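Local coordinates for metallo-beta-lactamase domain-containing protein (Enterococcus faecalis, PDB 2AZ4) that is of unknown function but binds two zinc ions in a metallo-beta-lactamase fold and may act as an RNA-binding exonuclease, at residues L90-L95 / H167-A172; H193-E198 / P262-R267; V279-N284 / L329-N334; R298-E303 / I316-L321. All coordinates share one frame; numbering follows the deposited sequence.

Contact 1 (L90-L95 / H167-A172); sequences LSHAHL and HDAYGA. With ZN (zinc ion), chain C.
His92 and His167 meet offset edge-to-face, the edge of His167 turned toward the face of His92 with the ring planes at 88°. His94 comes at His167 from the opposite direction and obliquely. All three rings converge on one zinc ion. His92 NE2 lies 2.3 Å from the zinc, His94 ND1 2.3 Å and His167 NE2 2.2 Å. His94 binds through its other ring nitrogen. Asp189 and two waters complete the site. Ala169 CB packs over one face of the His94 ring, 3.8 Å from its centroid, and reaches the edge of His92. On His92, CG stands beside both the backbone N and C (chi1 65°), and with chi2 at -59° this turns NE2 to the metal. Behind it, ND1 donates to Ser91 OG at 2.6 Å, in the ring plane. His167 ND1 bonds to Gly381 O. The first two histidines belong to the HxHxDH motif of the metallo-beta-lactamase fold. The second-shell bonds help fix the rotation of His92 and His167, and may make both rings better zinc donors.

Contact 2 (H193-E198 / P262-R267); sequences HGHNRE and PANVER
The two backbones stay well apart, nearest at His195 and Glu266 with CA atoms 7.2 Å from each other, and side chains fill the gap. Glu266 CB sits over the centre of one face of the His195 ring, 3.5 Å from its centroid. The two side chains slide past each other in opposite directions, and Glu266 OE1 ends 3.3 Å from His195 CB. At the far end of the ring, His195 NE2 donates to Asn264 OD1 at 3.1 Å. The donor lies in the carbonyl plane, on a lone pair, although the ring and amide planes are 79° apart. Asn264 is the N-cap of helix 265-274, and OD1 also takes a weak capping bond from Arg267 N. His195 therefore joins the loop before helix 197-207 to the capped start of a second helix. The amide is also held at its nitrogen, where Asn264 ND2 bonds to Glu237. At the carboxylate end of Glu266, Asn196 ND2 gives OE2 a weak bond of 2.8 Å, bent to 116°.

Contact 3 (V279-N284 / L329-N334); sequences VVLEAN and LWQVVN
Backbone hydrogen bonds join Val280 to both sides of Trp330. Val280 N donates to Leu329 O at 3.0 Å, and Gln331 N donates to Val280 O at 2.9 Å. This is the pattern of parallel strands, whose directions differ by 7°. The CA-H groups of Val279 and Trp330 add contacts to the same two carbonyl oxygens. Strands 278-282 and 328-331 are neighbours in a six-stranded parallel sheet.

Each face of the pairing has one apolar contact. Val279 CG2 approaches Leu329 CD2 at 4.3 Å on one face, toward helix 265-274. On the other, Val280 CB meets Trp330 CB at 3.9 Å, beside helix 318-323.

Side-chain polar bonds take over where the strand pairing ends. The extended chain of Gln331 slants forward and across to the neighbouring strand (CG anti to the backbone N, chi1 172°), and its OE1 accepts from Glu282 N at 2.9 Å. The donor is tilted 35° from the amide's carbonyl plane. Gln331 NE2 bonds to Asn259. Glu282 is the N-cap of helix 283-293, and its OE2 accepts from Asn284 N and Asn284 ND2. Gln331 thus imitates a further backbone acceptor, while the Glu282 carboxylate probably gains from the positive end of the helix dipole.

Contact 4 (R298-E303 / I316-L321); sequences RYYYAE and IPYDTL
Tyr299 O accepts from Ile316 N at 2.8 Å, in a nearly straight bond of 173°. It is the one direct hydrogen bond between the two segments. Two waters carry the pairing further. One accepts from Tyr301 N and donates to Ile316 O at 2.6 Å. The next takes the N-H of Tyr318 and donates to Tyr301 O. The two segments are thus bridged in steps, first directly and then through water. Strand 298-300 is an outermost strand of the parallel sheet, and helix 318-323 starts just after the bridged residues, with Pro317 as its N-cap. The contact joins this edge strand to the helix that packs on the same sheet.

Tyr300 packs against two residues of the helix. Its ring runs alongside that of Tyr318, both pointing the same way. The planes are only 17° apart, but the rings are slid apart and barely overlap, with Tyr300 CE1 4.1 Å from Tyr318 CD1. Leu321 crosses Tyr300 at about a right angle, and its CD2 touches Tyr300 CD2 at 3.5 Å. The hydroxyls have separate partners, Gln331 O for Tyr300 and Asn338 for Tyr318. At the exposed margin, the aliphatic part of Arg298 crosses Ile316, CD to CD1 at 4.0 Å.

From the N terminus, contact 1 closes first, joining the loop after strand 85-89 to the loop before strand 173-179 at the zinc site. Contact 2 follows in series and joins the loop before helix 197-207 to the start of helix 265-274. The two touch, probably through a bond from Tyr170 N to Ala263 O, so the zinc site is tied to the part carrying the six-stranded parallel sheet. Contact 3 opens next, on the strand after helix 265-274. Contact 4 is nested inside the loop that contact 3 closes. Their centres are 8 Å apart, and strands 278-282 and 298-300 lie side by side. Contact 4 is remote from contact 1, with nearest atoms about 17 Å apart.

Contact 1 (L90-L95 / H167-A172)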
loop_
_atom_site.group_PDB
_atom_site.type_symbol
_atom_site.label_atom_id
_atom_site.label_comp_id
_atom_site.label_asym_id
_atom_site.label_seq_id
_atom_site.Cartn_x
_atom_site.Cartn_y
_atom_site.Cartn_z
ATOM N N LEU A 90 9.661 -5.255 3.621
ATOM C CA LEU A 90 8.308 -4.868 3.284
ATOM C C LEU A 90 8.327 -3.514 2.563
ATOM O O LEU A 90 8.697 -2.497 3.152
ATOM C CB LEU A 90 7.493 -4.821 4.587
ATOM C CG LEU A 90 6.047 -4.422 4.688
ATOM C CD1 LEU A 90 5.142 -5.165 3.686
ATOM C CD2 LEU A 90 5.570 -4.594 6.152
ATOM N N SER A 91 7.940 -3.523 1.290
ATOM C CA SER A 91 8.014 -2.342 0.452
ATOM C C SER A 91 7.142 -1.218 1.017
ATOM O O SER A 91 7.572 -0.079 1.056
ATOM C CB SER A 91 7.643 -2.657 -1.020
ATOM O OG SER A 91 6.242 -2.819 -1.251
ATOM N N HIS A 92 5.922 -1.556 1.423
ATOM C CA HIS A 92 4.974 -0.595 1.981
ATOM C C HIS A 92 3.813 -1.296 2.711
ATOM O O HIS A 92 3.688 -2.527 2.682
ATOM C CB HIS A 92 4.469 0.399 0.913
ATOM C CG HIS A 92 3.662 -0.230 -0.189
ATOM N ND1 HIS A 92 4.159 -1.217 -1.013
ATOM C CD2 HIS A 92 2.398 0.006 -0.615
ATOM C CE1 HIS A 92 3.246 -1.547 -1.911
ATOM N NE2 HIS A 92 2.162 -0.835 -1.679
ATOM N N ALA A 93 2.951 -0.502 3.345
ATOM C CA ALA A 93 1.913 -0.995 4.248
ATOM C C ALA A 93 0.677 -1.673 3.618
ATOM O O ALA A 93 -0.042 -2.439 4.303
ATOM C CB ALA A 93 1.473 0.124 5.183
ATOM N N HIS A 94 0.422 -1.398 2.344
ATOM C CA HIS A 94 -0.785 -1.906 1.694
ATOM C C HIS A 94 -1.007 -3.389 1.945
ATOM O O HIS A 94 -0.060 -4.165 2.023
ATOM C CB HIS A 94 -0.808 -1.548 0.193
ATOM C CG HIS A 94 -1.143 -0.112 -0.062
ATOM N ND1 HIS A 94 -0.859 0.527 -1.247
ATOM C CD2 HIS A 94 -1.767 0.809 0.716
ATOM C CE1 HIS A 94 -1.264 1.783 -1.189
ATOM N NE2 HIS A 94 -1.821 1.983 -0.009
ATOM N N LEU A 95 -2.273 -3.761 2.093
ATOM C CA LEU A 95 -2.673 -5.114 2.497
ATOM C C LEU A 95 -2.060 -6.248 1.638
ATOM O O LEU A 95 -1.649 -7.307 2.171
ATOM C CB LEU A 95 -4.211 -5.201 2.447
ATOM C CG LEU A 95 -4.929 -6.392 3.084
ATOM C CD1 LEU A 95 -4.673 -6.465 4.605
ATOM C CD2 LEU A 95 -6.435 -6.352 2.765
ATOM N N HIS A 167 4.511 6.674 -3.996
ATOM C CA HIS A 167 3.329 5.787 -4.062
ATOM C C HIS A 167 2.256 6.421 -3.151
ATOM O O HIS A 167 2.556 7.319 -2.372
ATOM C CB HIS A 167 3.723 4.349 -3.648
ATOM C CG HIS A 167 2.625 3.331 -3.797
ATOM N ND1 HIS A 167 1.844 3.223 -4.927
ATOM C CD2 HIS A 167 2.211 2.345 -2.963
ATOM C CE1 HIS A 167 0.966 2.246 -4.766
ATOM N NE2 HIS A 167 1.175 1.686 -3.590
ATOM N N ASP A 168 1.007 6.004 -3.263
ATOM C CA ASP A 168 -0.039 6.584 -2.429
ATOM C C ASP A 168 -0.026 6.043 -0.989
ATOM O O ASP A 168 -0.835 6.487 -0.187
ATOM C CB ASP A 168 -1.436 6.470 -3.083
ATOM C CG ASP A 168 -1.850 5.040 -3.344
ATOM O OD1 ASP A 168 -0.968 4.176 -3.308
ATOM O OD2 ASP A 168 -3.059 4.754 -3.583
ATOM N N ALA A 169 0.848 5.068 -0.681
ATOM C CA ALA A 169 1.155 4.719 0.710
ATOM C C ALA A 169 2.397 5.504 1.086
ATOM O O ALA A 169 3.441 5.361 0.430
ATOM C CB ALA A 169 1.433 3.215 0.894
ATOM N N TYR A 170 2.285 6.339 2.110
ATOM C CA TYR A 170 3.442 7.054 2.647
ATOM C C TYR A 170 4.448 6.039 3.203
ATOM O O TYR A 170 4.057 5.018 3.753
ATOM C CB TYR A 170 3.012 8.057 3.729
ATOM C CG TYR A 170 4.124 9.010 4.126
ATOM C CD1 TYR A 170 4.584 9.983 3.231
ATOM C CD2 TYR A 170 4.720 8.930 5.386
ATOM C CE1 TYR A 170 5.621 10.858 3.583
ATOM C CE2 TYR A 170 5.769 9.806 5.752
ATOM C CZ TYR A 170 6.200 10.755 4.845
ATOM O OH TYR A 170 7.215 11.626 5.186
ATOM N N GLY A 171 5.738 6.311 3.016
ATOM C CA GLY A 171 6.805 5.412 3.434
ATOM C C GLY A 171 7.129 4.251 2.504
ATOM O O GLY A 171 7.874 3.330 2.873
ATOM N N ALA A 172 6.577 4.299 1.295
ATOM C CA ALA A 172 6.763 3.261 0.275
ATOM C C ALA A 172 8.197 3.254 -0.212
ATOM O O ALA A 172 8.820 4.323 -0.326
ATOM C CB ALA A 172 5.819 3.481 -0.908
HETATM ZN ZN ZN C . 0.377 -0.315 -3.021
HETATM O O HOH W 1 9.007 0.712 3.381
HETATM O O HOH W 2 3.942 2.207 3.573
HETATM O O HOH W 3 -2.826 4.657 0.429
HETATM O O HOH W 4 -1.384 -0.232 -4.325
HETATM O O HOH W 5 -0.846 -2.274 -2.917
#

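Contact 2 (H193-E198 / P262-R267)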
loop_
_atom_site.group_PDB
_atom_site.type_symbol
_atom_site.label_atom_id
_atom_site.label_comp_id
_atom_site.label_asym_id
_atom_site.label_seq_id
_atom_site.Cartn_x
_atom_site.Cartn_y
_atom_site.Cartn_z
ATOM N N HIS A 193 3.600 10.591 -10.545
ATOM C CA HIS A 193 2.684 11.725 -10.446
ATOM C C HIS A 193 2.192 12.019 -9.008
ATOM O O HIS A 193 1.175 12.682 -8.817
ATOM C CB HIS A 193 1.495 11.521 -11.400
ATOM C CG HIS A 193 0.588 10.401 -11.003
ATOM N ND1 HIS A 193 0.798 9.093 -11.388
ATOM C CD2 HIS A 193 -0.534 10.391 -10.241
ATOM C CE1 HIS A 193 -0.159 8.329 -10.891
ATOM N NE2 HIS A 193 -0.980 9.093 -10.194
ATOM N N GLY A 194 2.902 11.521 -8.004
ATOM C CA GLY A 194 2.476 11.685 -6.601
ATOM C C GLY A 194 3.032 12.922 -5.913
ATOM O O GLY A 194 3.342 13.925 -6.564
ATOM N N HIS A 195 3.135 12.852 -4.588
ATOM C CA HIS A 195 3.623 13.960 -3.779
ATOM C C HIS A 195 5.113 14.187 -3.993
ATOM O O HIS A 195 5.590 15.315 -3.878
ATOM C CB HIS A 195 3.379 13.706 -2.279
ATOM C CG HIS A 195 1.970 13.294 -1.958
ATOM N ND1 HIS A 195 0.922 14.189 -1.931
ATOM C CD2 HIS A 195 1.440 12.077 -1.671
ATOM C CE1 HIS A 195 -0.192 13.542 -1.627
ATOM N NE2 HIS A 195 0.093 12.256 -1.476
ATOM N N ASN A 196 5.844 13.119 -4.277
ATOM C CA ASN A 196 7.289 13.210 -4.354
ATOM C C ASN A 196 7.825 12.499 -5.593
ATOM O O ASN A 196 8.519 11.507 -5.465
ATOM C CB ASN A 196 7.924 12.620 -3.079
ATOM C CG ASN A 196 7.498 13.356 -1.791
ATOM O OD1 ASN A 196 7.928 14.495 -1.529
ATOM N ND2 ASN A 196 6.690 12.682 -0.957
ATOM N N ARG A 197 7.497 13.001 -6.783
ATOM C CA ARG A 197 7.941 12.350 -8.030
ATOM C C ARG A 197 9.479 12.174 -8.100
ATOM O O ARG A 197 10.000 11.195 -8.665
ATOM C CB ARG A 197 7.355 13.078 -9.252
ATOM C CG ARG A 197 8.321 13.778 -10.193
ATOM C CD ARG A 197 7.568 14.464 -11.338
ATOM N NE ARG A 197 8.320 14.407 -12.592
ATOM C CZ ARG A 197 7.990 13.640 -13.638
ATOM N NH1 ARG A 197 8.745 13.664 -14.726
ATOM N NH2 ARG A 197 6.888 12.877 -13.623
ATOM N N GLU A 198 10.196 13.090 -7.463
ATOM C CA GLU A 198 11.653 13.078 -7.456
ATOM C C GLU A 198 12.234 11.882 -6.697
ATOM O O GLU A 198 13.352 11.465 -6.992
ATOM C CB GLU A 198 12.194 14.384 -6.874
ATOM C CG GLU A 198 11.877 15.638 -7.690
ATOM C CD GLU A 198 10.385 16.002 -7.747
ATOM O OE1 GLU A 198 9.638 15.817 -6.737
ATOM O OE2 GLU A 198 9.963 16.500 -8.818
ATOM N N PRO A 262 -6.350 5.837 4.747
ATOM C CA PRO A 262 -5.426 6.379 5.772
ATOM C C PRO A 262 -3.915 6.258 5.506
ATOM O O PRO A 262 -3.129 7.060 6.024
ATOM C CB PRO A 262 -5.797 5.592 7.049
ATOM C CG PRO A 262 -7.125 5.000 6.783
ATOM C CD PRO A 262 -7.156 4.727 5.297
ATOM N N ALA A 263 -3.505 5.270 4.722
ATOM C CA ALA A 263 -2.092 5.152 4.349
ATOM C C ALA A 263 -1.590 6.331 3.495
ATOM O O ALA A 263 -0.386 6.589 3.446
ATOM C CB ALA A 263 -1.810 3.799 3.665
ATOM N N ASN A 264 -2.503 7.049 2.838
ATOM C CA ASN A 264 -2.116 8.256 2.075
ATOM C C ASN A 264 -2.066 9.500 2.949
ATOM O O ASN A 264 -2.833 10.459 2.763
ATOM C CB ASN A 264 -3.032 8.489 0.860
ATOM C CG ASN A 264 -2.356 9.304 -0.211
ATOM O OD1 ASN A 264 -1.389 10.030 0.055
ATOM N ND2 ASN A 264 -2.853 9.193 -1.442
ATOM N N VAL A 265 -1.130 9.500 3.893
ATOM C CA VAL A 265 -1.085 10.530 4.928
ATOM C C VAL A 265 -0.784 11.896 4.313
ATOM O O VAL A 265 -1.309 12.908 4.756
ATOM C CB VAL A 265 -0.054 10.206 6.014
ATOM C CG1 VAL A 265 -0.331 11.044 7.239
ATOM C CG2 VAL A 265 -0.155 8.737 6.437
ATOM N N GLU A 266 0.048 11.912 3.275
ATOM C CA GLU A 266 0.414 13.174 2.631
ATOM C C GLU A 266 -0.731 13.848 1.907
ATOM O O GLU A 266 -0.739 15.070 1.800
ATOM C CB GLU A 266 1.576 12.980 1.664
ATOM C CG GLU A 266 2.940 13.044 2.306
ATOM C CD GLU A 266 4.030 13.271 1.265
ATOM O OE1 GLU A 266 4.233 14.438 0.850
ATOM O OE2 GLU A 266 4.643 12.278 0.837
ATOM N N ARG A 267 -1.667 13.071 1.364
ATOM C CA ARG A 267 -2.858 13.672 0.778
ATOM C C ARG A 267 -3.653 14.396 1.872
ATOM O O ARG A 267 -4.071 15.533 1.679
ATOM C CB ARG A 267 -3.740 12.647 0.046
ATOM C CG ARG A 267 -4.998 13.270 -0.569
ATOM C CD ARG A 267 -5.868 12.283 -1.376
ATOM N NE ARG A 267 -5.127 11.648 -2.469
ATOM C CZ ARG A 267 -5.618 10.674 -3.237
ATOM N NH1 ARG A 267 -6.865 10.252 -3.053
ATOM N NH2 ARG A 267 -4.864 10.117 -4.187
#

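Contact 3 (V279-N284 / L329-N334)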
loop_
_atom_site.group_PDB
_atom_site.type_symbol
_atom_site.label_atom_id
_atom_site.label_comp_id
_atom_site.label_asym_id
_atom_site.label_seq_id
_atom_site.Cartn_x
_atom_site.Cartn_y
_atom_site.Cartn_z
ATOM N N VAL A 279 -10.260 22.127 8.263
ATOM C CA VAL A 279 -10.405 20.681 8.148
ATOM C C VAL A 279 -10.577 20.038 9.513
ATOM O O VAL A 279 -9.891 20.424 10.460
ATOM C CB VAL A 279 -9.174 20.059 7.446
ATOM C CG1 VAL A 279 -9.318 18.550 7.323
ATOM C CG2 VAL A 279 -9.003 20.686 6.059
ATOM N N VAL A 280 -11.484 19.051 9.587
ATOM C CA VAL A 280 -11.695 18.251 10.801
ATOM C C VAL A 280 -11.629 16.772 10.419
ATOM O O VAL A 280 -12.375 16.307 9.559
ATOM C CB VAL A 280 -13.057 18.586 11.497
ATOM C CG1 VAL A 280 -13.154 17.920 12.857
ATOM C CG2 VAL A 280 -13.216 20.083 11.662
ATOM N N LEU A 281 -10.734 16.035 11.044
ATOM C CA LEU A 281 -10.573 14.614 10.711
ATOM C C LEU A 281 -11.150 13.703 11.812
ATOM O O LEU A 281 -11.308 14.127 12.962
ATOM C CB LEU A 281 -9.092 14.271 10.458
ATOM C CG LEU A 281 -8.297 14.963 9.321
ATOM C CD1 LEU A 281 -6.849 14.449 9.151
ATOM C CD2 LEU A 281 -9.025 14.863 7.980
ATOM N N GLU A 282 -11.445 12.456 11.455
ATOM C CA GLU A 282 -11.767 11.453 12.452
ATOM C C GLU A 282 -10.526 11.314 13.332
ATOM O O GLU A 282 -9.419 11.481 12.845
ATOM C CB GLU A 282 -12.134 10.131 11.758
ATOM C CG GLU A 282 -12.516 9.006 12.716
ATOM C CD GLU A 282 -11.296 8.214 13.153
ATOM O OE1 GLU A 282 -10.304 8.241 12.406
ATOM O OE2 GLU A 282 -11.301 7.584 14.235
ATOM N N ALA A 283 -10.706 11.012 14.620
ATOM C CA ALA A 283 -9.606 11.071 15.604
ATOM C C ALA A 283 -8.372 10.219 15.304
ATOM O O ALA A 283 -7.235 10.681 15.508
ATOM C CB ALA A 283 -10.118 10.817 17.028
ATOM N N ASN A 284 -8.582 8.995 14.826
ATOM C CA ASN A 284 -7.471 8.064 14.558
ATOM C C ASN A 284 -6.652 8.555 13.389
ATOM O O ASN A 284 -5.438 8.382 13.364
ATOM C CB ASN A 284 -7.972 6.625 14.312
ATOM C CG ASN A 284 -8.534 5.975 15.586
ATOM O OD1 ASN A 284 -7.790 5.536 16.445
ATOM N ND2 ASN A 284 -9.846 5.923 15.697
ATOM N N LEU A 329 -14.555 21.472 6.356
ATOM C CA LEU A 329 -14.511 20.328 5.489
ATOM C C LEU A 329 -14.159 19.198 6.447
ATOM O O LEU A 329 -13.100 19.228 7.060
ATOM C CB LEU A 329 -13.425 20.495 4.417
ATOM C CG LEU A 329 -13.091 19.206 3.647
ATOM C CD1 LEU A 329 -14.179 18.838 2.614
ATOM C CD2 LEU A 329 -11.715 19.244 2.995
ATOM N N TRP A 330 -15.044 18.220 6.609
ATOM C CA TRP A 330 -14.767 17.140 7.563
ATOM C C TRP A 330 -14.801 15.723 7.008
ATOM O O TRP A 330 -15.463 15.441 6.023
ATOM C CB TRP A 330 -15.618 17.253 8.824
ATOM C CG TRP A 330 -17.151 17.196 8.660
ATOM C CD1 TRP A 330 -17.974 18.232 8.309
ATOM C CD2 TRP A 330 -18.012 16.074 8.936
ATOM N NE1 TRP A 330 -19.299 17.817 8.322
ATOM C CE2 TRP A 330 -19.347 16.496 8.694
ATOM C CE3 TRP A 330 -17.783 14.746 9.336
ATOM C CZ2 TRP A 330 -20.455 15.635 8.856
ATOM C CZ3 TRP A 330 -18.900 13.869 9.484
ATOM C CH2 TRP A 330 -20.211 14.333 9.260
ATOM N N GLN A 331 -14.056 14.836 7.651
ATOM C CA GLN A 331 -13.902 13.480 7.157
ATOM C C GLN A 331 -15.067 12.638 7.672
ATOM O O GLN A 331 -15.180 12.392 8.881
ATOM C CB GLN A 331 -12.560 12.907 7.630
ATOM C CG GLN A 331 -12.334 11.407 7.334
ATOM C CD GLN A 331 -11.066 10.849 7.978
ATOM O OE1 GLN A 331 -10.534 11.443 8.904
ATOM N NE2 GLN A 331 -10.586 9.678 7.494
ATOM N N VAL A 332 -15.932 12.177 6.776
ATOM C CA VAL A 332 -17.041 11.293 7.209
ATOM C C VAL A 332 -16.651 9.841 6.937
ATOM O O VAL A 332 -16.186 9.516 5.840
ATOM C CB VAL A 332 -18.392 11.661 6.531
ATOM C CG1 VAL A 332 -18.262 11.646 5.003
ATOM C CG2 VAL A 332 -19.531 10.739 6.994
ATOM N N VAL A 333 -16.820 8.980 7.945
ATOM C CA VAL A 333 -16.380 7.579 7.861
ATOM C C VAL A 333 -17.502 6.533 8.045
ATOM O O VAL A 333 -17.318 5.343 7.755
ATOM C CB VAL A 333 -15.228 7.295 8.861
ATOM C CG1 VAL A 333 -14.019 8.173 8.538
ATOM C CG2 VAL A 333 -15.691 7.506 10.333
ATOM N N ASN A 334 -18.640 6.982 8.572
ATOM C CA ASN A 334 -19.823 6.172 8.789
ATOM C C ASN A 334 -21.027 7.064 9.129
ATOM O O ASN A 334 -20.943 8.273 9.023
ATOM C CB ASN A 334 -19.599 5.115 9.888
ATOM C CG ASN A 334 -19.324 5.739 11.266
ATOM O OD1 ASN A 334 -19.377 6.962 11.446
ATOM N ND2 ASN A 334 -19.036 4.889 12.243
HETATM O O HOH W 6 -9.637 7.350 9.256
#

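Contact 4 (R298-E303 / I316-L321)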
loop_
_atom_site.group_PDB
_atom_site.type_symbol
_atom_site.label_atom_id
_atom_site.label_comp_id
_atom_site.label_asym_id
_atom_site.label_seq_id
_atom_site.Cartn_x
_atom_site.Cartn_y
_atom_site.Cartn_z
ATOM N N ARG A 298 -7.830 19.727 13.886
ATOM C CA ARG A 298 -9.110 19.479 14.575
ATOM C C ARG A 298 -9.648 18.092 14.223
ATOM O O ARG A 298 -9.340 17.539 13.163
ATOM C CB ARG A 298 -10.142 20.590 14.274
ATOM C CG ARG A 298 -9.791 21.928 14.933
ATOM C CD ARG A 298 -10.569 23.091 14.296
ATOM N NE ARG A 298 -10.108 24.382 14.811
ATOM C CZ ARG A 298 -9.000 25.024 14.413
ATOM N NH1 ARG A 298 -8.187 24.506 13.484
ATOM N NH2 ARG A 298 -8.688 26.189 14.972
ATOM N N TYR A 299 -10.415 17.506 15.134
ATOM C CA TYR A 299 -10.856 16.134 14.974
ATOM C C TYR A 299 -12.149 15.880 15.715
ATOM O O TYR A 299 -12.525 16.651 16.573
ATOM C CB TYR A 299 -9.793 15.167 15.508
ATOM C CG TYR A 299 -9.541 15.338 16.998
ATOM C CD1 TYR A 299 -10.241 14.581 17.949
ATOM C CD2 TYR A 299 -8.604 16.265 17.457
ATOM C CE1 TYR A 299 -9.994 14.746 19.307
ATOM C CE2 TYR A 299 -8.369 16.450 18.798
ATOM C CZ TYR A 299 -9.038 15.667 19.721
ATOM O OH TYR A 299 -8.790 15.868 21.064
ATOM N N TYR A 300 -12.800 14.775 15.375
ATOM C CA TYR A 300 -13.946 14.267 16.121
ATOM C C TYR A 300 -13.742 12.775 16.343
ATOM O O TYR A 300 -13.038 12.096 15.571
ATOM C CB TYR A 300 -15.276 14.560 15.411
ATOM C CG TYR A 300 -15.536 13.690 14.221
ATOM C CD1 TYR A 300 -16.478 12.664 14.277
ATOM C CD2 TYR A 300 -14.812 13.876 13.030
ATOM C CE1 TYR A 300 -16.712 11.862 13.169
ATOM C CE2 TYR A 300 -15.030 13.077 11.926
ATOM C CZ TYR A 300 -15.968 12.070 12.003
ATOM O OH TYR A 300 -16.176 11.261 10.917
ATOM N N TYR A 301 -14.326 12.281 17.425
ATOM C CA TYR A 301 -14.325 10.860 17.725
ATOM C C TYR A 301 -15.490 10.154 17.073
ATOM O O TYR A 301 -16.644 10.563 17.222
ATOM C CB TYR A 301 -14.392 10.645 19.226
ATOM C CG TYR A 301 -13.086 10.915 19.905
ATOM C CD1 TYR A 301 -12.025 10.006 19.784
ATOM C CD2 TYR A 301 -12.913 12.041 20.700
ATOM C CE1 TYR A 301 -10.812 10.231 20.412
ATOM C CE2 TYR A 301 -11.695 12.280 21.350
ATOM C CZ TYR A 301 -10.653 11.348 21.187
ATOM O OH TYR A 301 -9.451 11.552 21.794
ATOM N N ALA A 302 -15.182 9.083 16.347
ATOM C CA ALA A 302 -16.213 8.202 15.813
ATOM C C ALA A 302 -16.289 6.927 16.664
ATOM O O ALA A 302 -16.988 5.978 16.323
ATOM C CB ALA A 302 -15.915 7.877 14.364
ATOM N N GLU A 303 -15.563 6.916 17.777
ATOM C CA GLU A 303 -15.530 5.773 18.685
ATOM C C GLU A 303 -15.513 6.302 20.120
ATOM O O GLU A 303 -15.267 7.483 20.351
ATOM C CB GLU A 303 -14.299 4.896 18.392
ATOM C CG GLU A 303 -14.346 4.218 16.987
ATOM C CD GLU A 303 -13.004 3.644 16.474
ATOM O OE1 GLU A 303 -12.055 3.434 17.266
ATOM O OE2 GLU A 303 -12.924 3.392 15.235
ATOM N N ILE A 316 -13.813 18.651 18.091
ATOM C CA ILE A 316 -15.084 19.230 17.681
ATOM C C ILE A 316 -16.149 18.153 17.909
ATOM O O ILE A 316 -15.943 16.979 17.555
ATOM C CB ILE A 316 -15.091 19.645 16.191
ATOM C CG1 ILE A 316 -13.832 20.448 15.801
ATOM C CG2 ILE A 316 -16.414 20.352 15.811
ATOM C CD1 ILE A 316 -13.683 21.848 16.442
ATOM N N PRO A 317 -17.263 18.518 18.570
ATOM C CA PRO A 317 -18.326 17.508 18.724
ATOM C C PRO A 317 -18.916 17.100 17.378
ATOM O O PRO A 317 -19.144 17.952 16.515
ATOM C CB PRO A 317 -19.383 18.231 19.563
ATOM C CG PRO A 317 -18.647 19.394 20.212
ATOM C CD PRO A 317 -17.593 19.796 19.227
ATOM N N TYR A 318 -19.134 15.798 17.197
ATOM C CA TYR A 318 -19.825 15.286 16.022
ATOM C C TYR A 318 -21.134 16.060 15.719
ATOM O O TYR A 318 -21.432 16.397 14.566
ATOM C CB TYR A 318 -20.104 13.796 16.225
ATOM C CG TYR A 318 -20.892 13.117 15.120
ATOM C CD1 TYR A 318 -20.500 13.217 13.783
ATOM C CD2 TYR A 318 -22.008 12.332 15.427
ATOM C CE1 TYR A 318 -21.207 12.565 12.765
ATOM C CE2 TYR A 318 -22.725 11.680 14.421
ATOM C CZ TYR A 318 -22.317 11.805 13.096
ATOM O OH TYR A 318 -23.018 11.167 12.112
ATOM N N ASP A 319 -21.894 16.334 16.776
ATOM C CA ASP A 319 -23.159 17.081 16.705
ATOM C C ASP A 319 -22.993 18.449 16.024
ATOM O O ASP A 319 -23.842 18.863 15.230
ATOM C CB ASP A 319 -23.721 17.217 18.137
ATOM C CG ASP A 319 -25.064 17.906 18.189
ATOM O OD1 ASP A 319 -26.002 17.431 17.503
ATOM O OD2 ASP A 319 -25.187 18.926 18.917
ATOM N N THR A 320 -21.892 19.142 16.334
ATOM C CA THR A 320 -21.552 20.411 15.690
ATOM C C THR A 320 -21.216 20.243 14.199
ATOM O O THR A 320 -21.640 21.032 13.363
ATOM C CB THR A 320 -20.386 21.118 16.438
ATOM O OG1 THR A 320 -20.726 21.245 17.813
ATOM C CG2 THR A 320 -20.103 22.514 15.872
ATOM N N LEU A 321 -20.453 19.208 13.866
ATOM C CA LEU A 321 -20.105 18.949 12.475
ATOM C C LEU A 321 -21.333 18.733 11.614
ATOM O O LEU A 321 -21.409 19.233 10.474
ATOM C CB LEU A 321 -19.203 17.723 12.393
ATOM C CG LEU A 321 -17.693 17.814 12.148
ATOM C CD1 LEU A 321 -17.025 19.205 12.376
ATOM C CD2 LEU A 321 -16.984 16.668 12.838
HETATM O O HOH W 7 -15.872 14.707 18.853
HETATM O O HOH W 8 -17.959 13.123 18.597
#